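Local coordinates for hypothetical protein TM1010 (Thermotoga maritima, PDB 2F4P) that is of unknown function but carries a cupin domain, a beta barrel of antiparallel strands, at residues Asn43-Phe55 with Val116-Pro128. Residues are numbered along the deposited sequence; the frame is centred on the assembly and turned at random.
Sequences NGVFNTQVYDVVF and VHIGISTQVHLGP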
ATOM      1  N   ASN A  43      -2.212 -17.712   0.064  1.00 53.31           N
ATOM      2  CA  ASN A  43      -2.209 -18.539   1.252  1.00 52.15           C
ATOM      3  C   ASN A  43      -2.885 -17.886   2.452  1.00 51.21           C
ATOM      4  O   ASN A  43      -2.778 -18.396   3.557  1.00 50.35           O
ATOM      5  CB  ASN A  43      -0.760 -18.930   1.593  1.00 52.89           C
ATOM      6  CG  ASN A  43      -0.057 -19.635   0.441  1.00 52.48           C
ATOM      7  OD1 ASN A  43      -0.573 -20.607  -0.111  1.00 55.64           O
ATOM      8  ND2 ASN A  43       1.129 -19.154   0.082  1.00 49.05           N
ATOM      9  N   GLY A  44      -3.583 -16.766   2.242  1.00 49.82           N
ATOM     10  CA  GLY A  44      -4.364 -16.132   3.307  1.00 49.19           C
ATOM     11  C   GLY A  44      -3.585 -15.735   4.560  1.00 47.88           C
ATOM     12  O   GLY A  44      -4.172 -15.543   5.603  1.00 45.76           O
ATOM     13  N   VAL A  45      -2.257 -15.614   4.441  1.00 47.40           N
ATOM     14  CA  VAL A  45      -1.370 -15.187   5.537  1.00 45.91           C
ATOM     15  C   VAL A  45      -1.734 -13.760   6.052  1.00 44.31           C
ATOM     16  O   VAL A  45      -1.514 -13.422   7.219  1.00 41.35           O
ATOM     17  CB  VAL A  45       0.119 -15.245   5.039  1.00 47.76           C
ATOM     18  CG1 VAL A  45       1.069 -14.548   5.993  1.00 49.46           C
ATOM     19  CG2 VAL A  45       0.558 -16.710   4.842  1.00 48.87           C
ATOM     20  N   PHE A  46      -2.331 -12.948   5.188  1.00 41.08           N
ATOM     21  CA  PHE A  46      -2.489 -11.520   5.459  1.00 38.34           C
ATOM     22  C   PHE A  46      -3.944 -11.050   5.561  1.00 38.28           C
ATOM     23  O   PHE A  46      -4.203  -9.982   6.129  1.00 37.63           O
ATOM     24  CB  PHE A  46      -1.726 -10.697   4.391  1.00 38.16           C
ATOM     25  CG  PHE A  46      -0.239 -10.935   4.399  1.00 35.10           C
ATOM     26  CD1 PHE A  46       0.584 -10.287   5.292  1.00 37.46           C
ATOM     27  CD2 PHE A  46       0.328 -11.846   3.525  1.00 40.56           C
ATOM     28  CE1 PHE A  46       1.966 -10.566   5.339  1.00 35.98           C
ATOM     29  CE2 PHE A  46       1.688 -12.101   3.548  1.00 45.90           C
ATOM     30  CZ  PHE A  46       2.511 -11.453   4.474  1.00 41.36           C
ATOM     31  N   ASN A  47      -4.888 -11.831   5.040  1.00 36.56           N
ATOM     32  CA  ASN A  47      -6.313 -11.412   4.948  1.00 36.96           C
ATOM     33  C   ASN A  47      -6.490 -10.071   4.228  1.00 36.43           C
ATOM     34  O   ASN A  47      -7.428  -9.296   4.487  1.00 36.99           O
ATOM     35  CB  ASN A  47      -6.968 -11.398   6.340  1.00 39.12           C
ATOM     36  CG  ASN A  47      -8.470 -11.421   6.274  1.00 38.73           C
ATOM     37  OD1 ASN A  47      -9.060 -11.921   5.301  1.00 34.85           O
ATOM     38  ND2 ASN A  47      -9.112 -10.871   7.305  1.00 40.37           N
ATOM     39  N   THR A  48      -5.585  -9.823   3.288  1.00 35.72           N
ATOM     40  CA  THR A  48      -5.450  -8.539   2.611  1.00 36.17           C
ATOM     41  C   THR A  48      -4.895  -8.792   1.209  1.00 37.94           C
ATOM     42  O   THR A  48      -3.995  -9.604   1.043  1.00 36.25           O
ATOM     43  CB  THR A  48      -4.416  -7.671   3.370  1.00 34.50           C
ATOM     44  OG1 THR A  48      -4.749  -7.619   4.753  1.00 37.19           O
ATOM     45  CG2 THR A  48      -4.322  -6.265   2.825  1.00 35.42           C
ATOM     46  N   GLN A  49      -5.428  -8.113   0.197  1.00 36.82           N
ATOM     47  CA  GLN A  49      -4.803  -8.125  -1.104  1.00 34.97           C
ATOM     48  C   GLN A  49      -4.363  -6.724  -1.447  1.00 36.53           C
ATOM     49  O   GLN A  49      -4.933  -5.758  -0.953  1.00 36.28           O
ATOM     50  CB  GLN A  49      -5.761  -8.668  -2.132  1.00 36.97           C
ATOM     51  CG  GLN A  49      -5.947 -10.137  -2.004  1.00 38.09           C
ATOM     52  CD  GLN A  49      -6.887 -10.670  -3.037  1.00 53.07           C
ATOM     53  OE1 GLN A  49      -7.907 -10.046  -3.348  1.00 59.43           O
ATOM     54  NE2 GLN A  49      -6.556 -11.831  -3.590  1.00 51.02           N
ATOM     55  N   VAL A  50      -3.301  -6.627  -2.246  1.00 35.34           N
ATOM     56  CA  VAL A  50      -2.724  -5.336  -2.640  1.00 36.25           C
ATOM     57  C   VAL A  50      -2.458  -5.372  -4.158  1.00 37.46           C
ATOM     58  O   VAL A  50      -1.986  -6.376  -4.715  1.00 36.68           O
ATOM     59  CB  VAL A  50      -1.414  -5.021  -1.868  1.00 34.77           C
ATOM     60  CG1 VAL A  50      -0.910  -3.629  -2.195  1.00 37.77           C
ATOM     61  CG2 VAL A  50      -1.610  -5.164  -0.364  1.00 37.17           C
ATOM     62  N   TYR A  51      -2.797  -4.274  -4.821  1.00 36.97           N
ATOM     63  CA  TYR A  51      -2.622  -4.181  -6.263  0.50 36.83           C
ATOM     64  C   TYR A  51      -2.244  -2.770  -6.644  1.00 35.81           C
ATOM     65  O   TYR A  51      -2.389  -1.841  -5.861  1.00 36.07           O
ATOM     66  CB  TYR A  51      -3.885  -4.638  -7.003  0.50 37.80           C
ATOM     67  CG  TYR A  51      -5.114  -4.347  -6.208  0.50 38.27           C
ATOM     68  CD1 TYR A  51      -5.551  -5.226  -5.212  0.50 32.59           C
ATOM     69  CD2 TYR A  51      -5.817  -3.172  -6.411  0.50 41.60           C
ATOM     70  CE1 TYR A  51      -6.652  -4.931  -4.439  0.50 34.03           C
ATOM     71  CE2 TYR A  51      -6.934  -2.877  -5.654  0.50 43.43           C
ATOM     72  CZ  TYR A  51      -7.346  -3.752  -4.677  0.50 39.17           C
ATOM     73  OH  TYR A  51      -8.449  -3.414  -3.951  0.50 36.30           O
ATOM     74  N   ASP A  52      -1.709  -2.654  -7.846  1.00 36.61           N
ATOM     75  CA  ASP A  52      -1.286  -1.380  -8.414  1.00 38.17           C
ATOM     76  C   ASP A  52      -2.057  -1.249  -9.704  1.00 38.17           C
ATOM     77  O   ASP A  52      -2.049  -2.196 -10.510  1.00 36.96           O
ATOM     78  CB  ASP A  52       0.212  -1.423  -8.703  1.00 41.10           C
ATOM     79  CG  ASP A  52       0.808  -0.041  -8.915  1.00 46.89           C
ATOM     80  OD1 ASP A  52       0.353   0.935  -8.280  1.00 51.82           O
ATOM     81  OD2 ASP A  52       1.752   0.068  -9.706  1.00 64.99           O
ATOM     82  N   VAL A  53      -2.738  -0.115  -9.894  1.00 37.14           N
ATOM     83  CA  VAL A  53      -3.676   0.083 -11.013  0.50 35.42           C
ATOM     84  C   VAL A  53      -3.340   1.362 -11.794  1.00 36.50           C
ATOM     85  O   VAL A  53      -3.100   2.416 -11.187  1.00 36.85           O
ATOM     86  CB  VAL A  53      -5.141   0.228 -10.529  0.50 35.70           C
ATOM     87  CG1 VAL A  53      -6.154   0.054 -11.715  0.50 29.85           C
ATOM     88  CG2 VAL A  53      -5.446  -0.739  -9.401  0.50 37.66           C
ATOM     89  N   VAL A  54      -3.340   1.277 -13.123  1.00 35.81           N
ATOM     90  CA  VAL A  54      -3.306   2.470 -13.979  0.50 34.78           C
ATOM     91  C   VAL A  54      -4.614   2.562 -14.741  1.00 34.46           C
ATOM     92  O   VAL A  54      -4.995   1.601 -15.425  1.00 35.60           O
ATOM     93  CB  VAL A  54      -2.178   2.415 -15.029  0.50 34.86           C
ATOM     94  CG1 VAL A  54      -2.137   3.732 -15.833  0.50 31.52           C
ATOM     95  CG2 VAL A  54      -0.846   2.121 -14.361  0.50 42.38           C
ATOM     96  N   PHE A  55      -5.293   3.701 -14.609  1.00 36.64           N
ATOM     97  CA  PHE A  55      -6.479   4.037 -15.405  1.00 34.24           C
ATOM     98  C   PHE A  55      -6.024   5.076 -16.428  1.00 34.76           C
ATOM     99  O   PHE A  55      -5.548   6.152 -16.056  1.00 34.18           O
ATOM    100  CB  PHE A  55      -7.552   4.711 -14.573  1.00 35.71           C
ATOM    101  CG  PHE A  55      -8.172   3.835 -13.515  1.00 32.94           C
ATOM    102  CD1 PHE A  55      -7.579   3.705 -12.278  1.00 34.12           C
ATOM    103  CD2 PHE A  55      -9.343   3.177 -13.761  1.00 35.91           C
ATOM    104  CE1 PHE A  55      -8.150   2.886 -11.298  1.00 36.89           C
ATOM    105  CE2 PHE A  55      -9.912   2.375 -12.817  1.00 34.70           C
ATOM    106  CZ  PHE A  55      -9.310   2.243 -11.558  1.00 36.19           C
ATOM    107  N   VAL A 116      -2.961   6.672 -11.300  1.00 36.62           N
ATOM    108  CA  VAL A 116      -2.251   5.495 -10.831  1.00 36.26           C
ATOM    109  C   VAL A 116      -2.386   5.447  -9.334  1.00 38.72           C
ATOM    110  O   VAL A 116      -2.147   6.458  -8.643  1.00 37.14           O
ATOM    111  CB  VAL A 116      -0.752   5.532 -11.178  1.00 36.97           C
ATOM    112  CG1 VAL A 116      -0.057   4.196 -10.777  1.00 38.01           C
ATOM    113  CG2 VAL A 116      -0.565   5.858 -12.668  1.00 42.61           C
ATOM    114  N   HIS A 117      -2.754   4.276  -8.826  1.00 35.94           N
ATOM    115  CA  HIS A 117      -2.862   4.118  -7.401  1.00 38.15           C
ATOM    116  C   HIS A 117      -2.586   2.679  -6.953  1.00 38.15           C
ATOM    117  O   HIS A 117      -2.731   1.728  -7.735  1.00 38.26           O
ATOM    118  CB  HIS A 117      -4.237   4.617  -6.901  1.00 39.70           C
ATOM    119  CG  HIS A 117      -5.363   3.679  -7.162  1.00 42.11           C
ATOM    120  ND1 HIS A 117      -5.609   2.582  -6.369  1.00 39.44           N
ATOM    121  CD2 HIS A 117      -6.329   3.685  -8.113  1.00 49.91           C
ATOM    122  CE1 HIS A 117      -6.653   1.928  -6.845  1.00 50.99           C
ATOM    123  NE2 HIS A 117      -7.119   2.586  -7.892  1.00 51.39           N
ATOM    124  N   ILE A 118      -2.163   2.559  -5.693  1.00 38.22           N
ATOM    125  CA  ILE A 118      -2.134   1.301  -4.985  1.00 36.79           C
ATOM    126  C   ILE A 118      -3.515   1.099  -4.381  1.00 37.05           C
ATOM    127  O   ILE A 118      -4.153   2.053  -3.908  1.00 36.68           O
ATOM    128  CB  ILE A 118      -1.040   1.300  -3.880  1.00 39.52           C
ATOM    129  CG1 ILE A 118       0.364   1.388  -4.516  1.00 34.38           C
ATOM    130  CG2 ILE A 118      -1.132   0.035  -3.005  1.00 38.91           C
ATOM    131  CD1 ILE A 118       1.415   1.985  -3.618  1.00 41.52           C
ATOM    132  N   GLY A 119      -4.026  -0.123  -4.462  1.00 34.94           N
ATOM    133  CA  GLY A 119      -5.272  -0.471  -3.783  1.00 35.47           C
ATOM    134  C   GLY A 119      -5.021  -1.566  -2.777  1.00 36.32           C
ATOM    135  O   GLY A 119      -4.235  -2.483  -3.050  1.00 37.09           O
ATOM    136  N   ILE A 120      -5.661  -1.459  -1.607  1.00 36.05           N
ATOM    137  CA  ILE A 120      -5.569  -2.470  -0.568  1.00 38.02           C
ATOM    138  C   ILE A 120      -6.991  -2.954  -0.288  1.00 39.86           C
ATOM    139  O   ILE A 120      -7.834  -2.154   0.139  1.00 38.49           O
ATOM    140  CB  ILE A 120      -4.956  -1.900   0.711  1.00 37.34           C
ATOM    141  CG1 ILE A 120      -3.625  -1.224   0.406  1.00 40.58           C
ATOM    142  CG2 ILE A 120      -4.759  -2.989   1.746  1.00 38.85           C
ATOM    143  CD1 ILE A 120      -3.054  -0.413   1.526  1.00 41.20           C
ATOM    144  N   SER A 121      -7.272  -4.216  -0.589  1.00 38.00           N
ATOM    145  CA  SER A 121      -8.540  -4.836  -0.192  1.00 36.99           C
ATOM    146  C   SER A 121      -8.333  -5.438   1.211  1.00 37.21           C
ATOM    147  O   SER A 121      -7.590  -6.399   1.379  1.00 36.24           O
ATOM    148  CB  SER A 121      -8.963  -5.923  -1.172  1.00 38.66           C
ATOM    149  OG  SER A 121      -9.147  -5.409  -2.460  1.00 42.54           O
ATOM    150  N   THR A 122      -9.015  -4.869   2.193  1.00 35.67           N
ATOM    151  CA  THR A 122      -8.889  -5.257   3.576  1.00 36.77           C
ATOM    152  C   THR A 122      -9.934  -6.309   3.916  1.00 35.80           C
ATOM    153  O   THR A 122     -11.002  -6.381   3.275  1.00 36.67           O
ATOM    154  CB  THR A 122      -9.037  -4.029   4.476  1.00 42.28           C
ATOM    155  OG1 THR A 122     -10.254  -3.324   4.147  1.00 43.00           O
ATOM    156  CG2 THR A 122      -7.862  -3.093   4.244  1.00 37.38           C
ATOM    157  N   GLN A 123      -9.632  -7.112   4.922  1.00 35.58           N
ATOM    158  CA  GLN A 123     -10.564  -8.099   5.468  1.00 37.57           C
ATOM    159  C   GLN A 123     -11.192  -8.936   4.367  1.00 35.67           C
ATOM    160  O   GLN A 123     -12.409  -9.069   4.281  1.00 36.92           O
ATOM    161  CB  GLN A 123     -11.629  -7.398   6.304  1.00 37.31           C
ATOM    162  CG  GLN A 123     -11.029  -6.633   7.471  1.00 40.62           C
ATOM    163  CD  GLN A 123     -12.020  -5.721   8.173  1.00 43.30           C
ATOM    164  OE1 GLN A 123     -12.241  -5.884   9.371  1.00 46.24           O
ATOM    165  NE2 GLN A 123     -12.588  -4.709   7.439  1.00 39.61           N
ATOM    166  N   VAL A 124     -10.324  -9.505   3.535  1.00 37.16           N
ATOM    167  CA  VAL A 124     -10.735 -10.270   2.370  1.00 37.70           C
ATOM    168  C   VAL A 124     -11.659 -11.428   2.738  1.00 36.98           C
ATOM    169  O   VAL A 124     -12.559 -11.756   1.988  1.00 36.62           O
ATOM    170  CB  VAL A 124      -9.495 -10.736   1.552  1.00 38.61           C
ATOM    171  CG1 VAL A 124      -9.872 -11.761   0.455  1.00 41.93           C
ATOM    172  CG2 VAL A 124      -8.821  -9.525   0.937  1.00 39.63           C
ATOM    173  N   HIS A 125     -11.467 -12.009   3.915  1.00 37.67           N
ATOM    174  CA  HIS A 125     -12.262 -13.162   4.320  1.00 40.04           C
ATOM    175  C   HIS A 125     -13.764 -12.809   4.397  1.00 40.53           C
ATOM    176  O   HIS A 125     -14.611 -13.698   4.329  1.00 39.68           O
ATOM    177  CB  HIS A 125     -11.733 -13.686   5.658  1.00 40.28           C
ATOM    178  CG  HIS A 125     -12.442 -14.898   6.169  1.00 48.56           C
ATOM    179  ND1 HIS A 125     -13.604 -14.825   6.914  1.00 56.13           N
ATOM    180  CD2 HIS A 125     -12.131 -16.212   6.087  1.00 53.11           C
ATOM    181  CE1 HIS A 125     -13.994 -16.046   7.238  1.00 51.11           C
ATOM    182  NE2 HIS A 125     -13.111 -16.906   6.759  1.00 53.99           N
ATOM    183  N   LEU A 126     -14.103 -11.519   4.488  1.00 37.66           N
ATOM    184  CA  LEU A 126     -15.493 -11.110   4.568  1.00 37.97           C
ATOM    185  C   LEU A 126     -16.213 -11.248   3.223  1.00 39.89           C
ATOM    186  O   LEU A 126     -17.436 -11.171   3.175  1.00 40.48           O
ATOM    187  CB  LEU A 126     -15.637  -9.681   5.103  1.00 37.00           C
ATOM    188  CG  LEU A 126     -15.247  -9.494   6.572  1.00 38.32           C
ATOM    189  CD1 LEU A 126     -15.460  -8.045   7.029  1.00 41.61           C
ATOM    190  CD2 LEU A 126     -15.965 -10.478   7.490  1.00 40.28           C
ATOM    191  N   GLY A 127     -15.452 -11.454   2.147  1.00 39.86           N
ATOM    192  CA  GLY A 127     -16.026 -11.784   0.846  1.00 39.91           C
ATOM    193  C   GLY A 127     -15.422 -11.004  -0.301  1.00 39.27           C
ATOM    194  O   GLY A 127     -14.700 -10.034  -0.090  1.00 37.43           O
ATOM    195  N   PRO A 128     -15.718 -11.438  -1.532  1.00 39.59           N
ATOM    196  CA  PRO A 128     -15.193 -10.784  -2.705  1.00 41.35           C
ATOM    197  C   PRO A 128     -15.979  -9.524  -3.023  1.00 40.01           C
ATOM    198  O   PRO A 128     -17.100  -9.319  -2.538  1.00 41.13           O
ATOM    199  CB  PRO A 128     -15.389 -11.839  -3.804  1.00 42.51           C
ATOM    200  CG  PRO A 128     -16.590 -12.601  -3.374  1.00 42.28           C
ATOM    201  CD  PRO A 128     -16.573 -12.594  -1.870  1.00 43.46           C
TER
HETATM  202  O   HOH W   1      -7.050  -6.435   5.902  1.00 28.56           O
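Asn47 meets the 3-10 turn 124-126 with two acceptors, just beyond antiparallel strands 49-55 and 116-121, neighbours in one sheet of the cupin beta barrel. Its side chain, with CG anti to the backbone N (chi1 -162°), brings OD1 2.8 Å from His125 N, which lies in the amide plane on a lone pair. The Asn47 backbone O takes Val124 N at 3.1 Å, so both turn amides are satisfied. Thr48 OG1 accepts from a water that accepts from Gln123 N; Thr48 CG2 presses on Ile120 CG2 at 3.5 Å, tight for two carbons, near where Ile120 packs on Ile120 of the second subunit. From Gln49 to Val53 the ladder is regular, its strand axes 4.6 Å apart at 159°: six backbone hydrogen bonds pair Gln49 with Ser121, Tyr51 with Gly119 and Val53 with His117. On the face carrying Val50, CG1 touches Ile118 CG2 at 3.8 Å. Tyr51, on the other face, in one of its two conformers lies flat over the strand at Gly119, whose O sits 3.5 Å above the ring centre; no side chain there obstructs it. In that pose Tyr51 OH and Ser121 OG share a hydrogen bond of 2.6 Å, and Tyr51 OH is also hydrogen-bonded to Gln70 NE2. Val53 CB sits over one face of the His117 imidazole, toward its rim, and a bound unknown ligand lies close to the valine. Phe55 comes to the same imidazole rim to rim, planes 20° apart, with CE1 3.6 Å from His117 NE2, while ND1 of that ring donates to Ile118 O.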